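Local coordinates for ABC transporter substrate binding protein (Ribose) (Agrobacterium vitis, PDB 4WUT) that probably serves as the periplasmic sugar-binding component of an ABC transporter, and holds D-fucose in the crystal, at residues V110-S115 / K123-F128. Numbering follows the deposited sequence.
With FCB (beta-D-fucopyranose), chain E.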
loop_
_atom_site.group_PDB
_atom_site.type_symbol
_atom_site.label_atom_id
_atom_site.label_comp_id
_atom_site.label_asym_id
_atom_site.label_seq_id
_atom_site.Cartn_x
_atom_site.Cartn_y
_atom_site.Cartn_z
ATOM N N VAL A 110 7.693 5.443 -18.153
ATOM C CA VAL A 110 7.367 5.447 -16.739
ATOM C C VAL A 110 6.221 4.460 -16.501
ATOM O O VAL A 110 5.213 4.474 -17.203
ATOM C CB VAL A 110 6.939 6.843 -16.254
ATOM C CG1 VAL A 110 6.446 6.777 -14.819
ATOM C CG2 VAL A 110 8.099 7.853 -16.366
ATOM N N VAL A 111 6.398 3.579 -15.527
ATOM C CA VAL A 111 5.315 2.730 -15.067
ATOM C C VAL A 111 5.086 3.078 -13.597
ATOM O O VAL A 111 6.039 3.255 -12.841
ATOM C CB VAL A 111 5.667 1.258 -15.260
ATOM C CG1 VAL A 111 4.679 0.355 -14.535
ATOM C CG2 VAL A 111 5.721 0.940 -16.744
ATOM N N ILE A 112 3.815 3.235 -13.231
ATOM C CA ILE A 112 3.392 3.555 -11.873
ATOM C C ILE A 112 2.932 2.299 -11.150
ATOM O O ILE A 112 2.171 1.483 -11.714
ATOM C CB ILE A 112 2.256 4.598 -11.886
ATOM C CG1 ILE A 112 2.692 5.853 -12.666
ATOM C CG2 ILE A 112 1.794 4.939 -10.487
ATOM C CD1 ILE A 112 3.822 6.630 -12.049
ATOM N N ILE A 113 3.419 2.114 -9.924
ATOM C CA ILE A 113 2.967 1.010 -9.093
ATOM C C ILE A 113 2.350 1.498 -7.792
ATOM O O ILE A 113 2.699 2.583 -7.290
ATOM C CB ILE A 113 4.091 0.004 -8.804
ATOM C CG1 ILE A 113 5.307 0.720 -8.212
ATOM C CG2 ILE A 113 4.443 -0.776 -10.062
ATOM C CD1 ILE A 113 6.278 -0.213 -7.533
ATOM N N ASP A 114 1.378 0.726 -7.312
ATOM C CA ASP A 114 0.857 0.804 -5.947
ATOM C C ASP A 114 -0.092 1.961 -5.669
ATOM O O ASP A 114 -1.202 1.760 -5.167
ATOM C CB ASP A 114 1.986 0.826 -4.917
ATOM C CG ASP A 114 1.466 1.017 -3.528
ATOM O OD1 ASP A 114 0.913 0.043 -2.962
ATOM O OD2 ASP A 114 1.557 2.150 -2.983
ATOM N N SER A 115 0.348 3.177 -5.980
ATOM C CA SER A 115 -0.372 4.384 -5.603
ATOM C C SER A 115 -0.585 5.216 -6.854
ATOM O O SER A 115 0.355 5.497 -7.596
ATOM C CB SER A 115 0.444 5.195 -4.604
ATOM O OG SER A 115 0.340 4.654 -3.316
ATOM N N LYS A 123 -1.392 11.025 -19.548
ATOM C CA LYS A 123 -0.654 11.022 -20.812
ATOM C C LYS A 123 0.830 10.716 -20.641
ATOM O O LYS A 123 1.530 10.501 -21.634
ATOM C CB LYS A 123 -0.775 12.381 -21.499
ATOM C CG LYS A 123 -2.206 12.839 -21.722
ATOM C CD LYS A 123 -2.285 13.951 -22.766
ATOM C CE LYS A 123 -3.685 14.053 -23.376
ATOM N NZ LYS A 123 -4.741 14.305 -22.350
ATOM N N TYR A 124 1.308 10.733 -19.394
ATOM C CA TYR A 124 2.732 10.783 -19.136
ATOM C C TYR A 124 3.350 9.463 -18.686
ATOM O O TYR A 124 4.559 9.390 -18.535
ATOM C CB TYR A 124 3.021 11.849 -18.069
ATOM C CG TYR A 124 2.466 13.211 -18.379
ATOM C CD1 TYR A 124 2.591 13.767 -19.644
ATOM C CD2 TYR A 124 1.809 13.946 -17.398
ATOM C CE1 TYR A 124 2.078 15.022 -19.922
ATOM C CE2 TYR A 124 1.291 15.189 -17.663
ATOM C CZ TYR A 124 1.437 15.726 -18.914
ATOM O OH TYR A 124 0.920 16.968 -19.187
ATOM N N TYR A 125 2.534 8.438 -18.451
ATOM C CA TYR A 125 3.045 7.120 -18.075
ATOM C C TYR A 125 2.273 6.058 -18.819
ATOM O O TYR A 125 1.171 6.325 -19.331
ATOM C CB TYR A 125 2.934 6.882 -16.560
ATOM C CG TYR A 125 1.513 6.905 -16.009
ATOM C CD1 TYR A 125 0.919 8.103 -15.644
ATOM C CD2 TYR A 125 0.806 5.742 -15.822
ATOM C CE1 TYR A 125 -0.353 8.145 -15.136
ATOM C CE2 TYR A 125 -0.481 5.763 -15.315
ATOM C CZ TYR A 125 -1.051 6.967 -14.951
ATOM O OH TYR A 125 -2.336 6.980 -14.449
ATOM N N GLN A 126 2.841 4.857 -18.898
ATOM C CA GLN A 126 2.310 3.865 -19.819
ATOM C C GLN A 126 1.611 2.670 -19.184
ATOM O O GLN A 126 0.933 1.932 -19.876
ATOM C CB GLN A 126 3.387 3.385 -20.800
ATOM C CG GLN A 126 3.920 4.464 -21.698
ATOM C CD GLN A 126 4.963 5.325 -21.027
ATOM O OE1 GLN A 126 5.876 4.807 -20.401
ATOM N NE2 GLN A 126 4.825 6.644 -21.133
ATOM N N ALA A 127 1.792 2.461 -17.888
ATOM C CA ALA A 127 1.036 1.434 -17.194
ATOM C C ALA A 127 0.942 1.770 -15.712
ATOM O O ALA A 127 1.753 2.509 -15.185
ATOM C CB ALA A 127 1.665 0.048 -17.413
ATOM N N PHE A 128 -0.089 1.207 -15.086
ATOM C CA PHE A 128 -0.340 1.354 -13.665
ATOM C C PHE A 128 -0.713 -0.005 -13.099
ATOM O O PHE A 128 -1.744 -0.576 -13.482
ATOM C CB PHE A 128 -1.476 2.361 -13.437
ATOM C CG PHE A 128 -1.873 2.526 -11.997
ATOM C CD1 PHE A 128 -0.935 2.730 -11.016
ATOM C CD2 PHE A 128 -3.208 2.508 -11.642
ATOM C CE1 PHE A 128 -1.316 2.888 -9.695
ATOM C CE2 PHE A 128 -3.599 2.658 -10.324
ATOM C CZ PHE A 128 -2.660 2.854 -9.352
HETATM C C1 FCB E . 0.985 -0.482 1.476
HETATM C C2 FCB E . 0.554 0.673 0.581
HETATM C C3 FCB E . 1.674 1.442 0.133
HETATM C C4 FCB E . 2.548 1.890 1.334
HETATM C C5 FCB E . 2.853 0.591 2.129
HETATM C C6 FCB E . 3.733 0.859 3.385
HETATM O O1 FCB E . -0.142 -0.924 2.070
HETATM O O2 FCB E . -0.100 0.070 -0.570
HETATM O O3 FCB E . 1.133 2.589 -0.571
HETATM O O4 FCB E . 1.873 2.892 2.135
HETATM O O5 FCB E . 1.699 0.037 2.589
#
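Q126 meets V110 at both backbone polar atoms. Q126 backbone N donates to V110 O at 2.9 Å, and the bond is nearly straight. The side chain of Q126, bent at chi2 (81°), brings Q126 OE1 back to accept from V110 N at 3.0 Å. This second bond is more bent, 148° at the hydrogen. One glutamine thus satisfies both the N-H and the carbonyl of V110. Two residues on, I112 N donates to A127 O at 2.9 Å. A127 N has no such partner: it is buried and nothing in the model accepts its hydrogen. I112 O is approached by F128 CA in a CA-H...O contact of 3.2 Å. The same oxygen lies at the edge of the F128 ring, near its plane.

Strands 110-113 and 127-130 are parallel neighbours in the sheet of a periplasmic binding protein lobe, I112 pairing with F128. Strand 85-88 borders 110-113 on its other edge, and V111 bonds to I86 and L88 there.

I112 touches two rings, one with each branch. I112 CG1 lies over one face of the Y125 ring, 3.9 Å from the centroid, a CH-pi contact. I112 CG2 touches F128 CD1 at 3.6 Å. F128 holds CG anti to the backbone N (chi1 177°), and the ring extends along the partner chain until CE1 comes near S115 O. Y125 also makes a cation-pi contact with K289, whose NZ bonds to Y125 O.

Beyond the strand end, both D114 carboxylate oxygens accept from the sugar: D114 OD1 from fucose O2, and D114 OD2 from fucose O3 at a very short 2.5 Å. S115 OG donates to D114 OD2 from above the carboxylate plane, at 2.8 Å. K31 NZ and S165 N also hydrogen-bond to this hydroxyl.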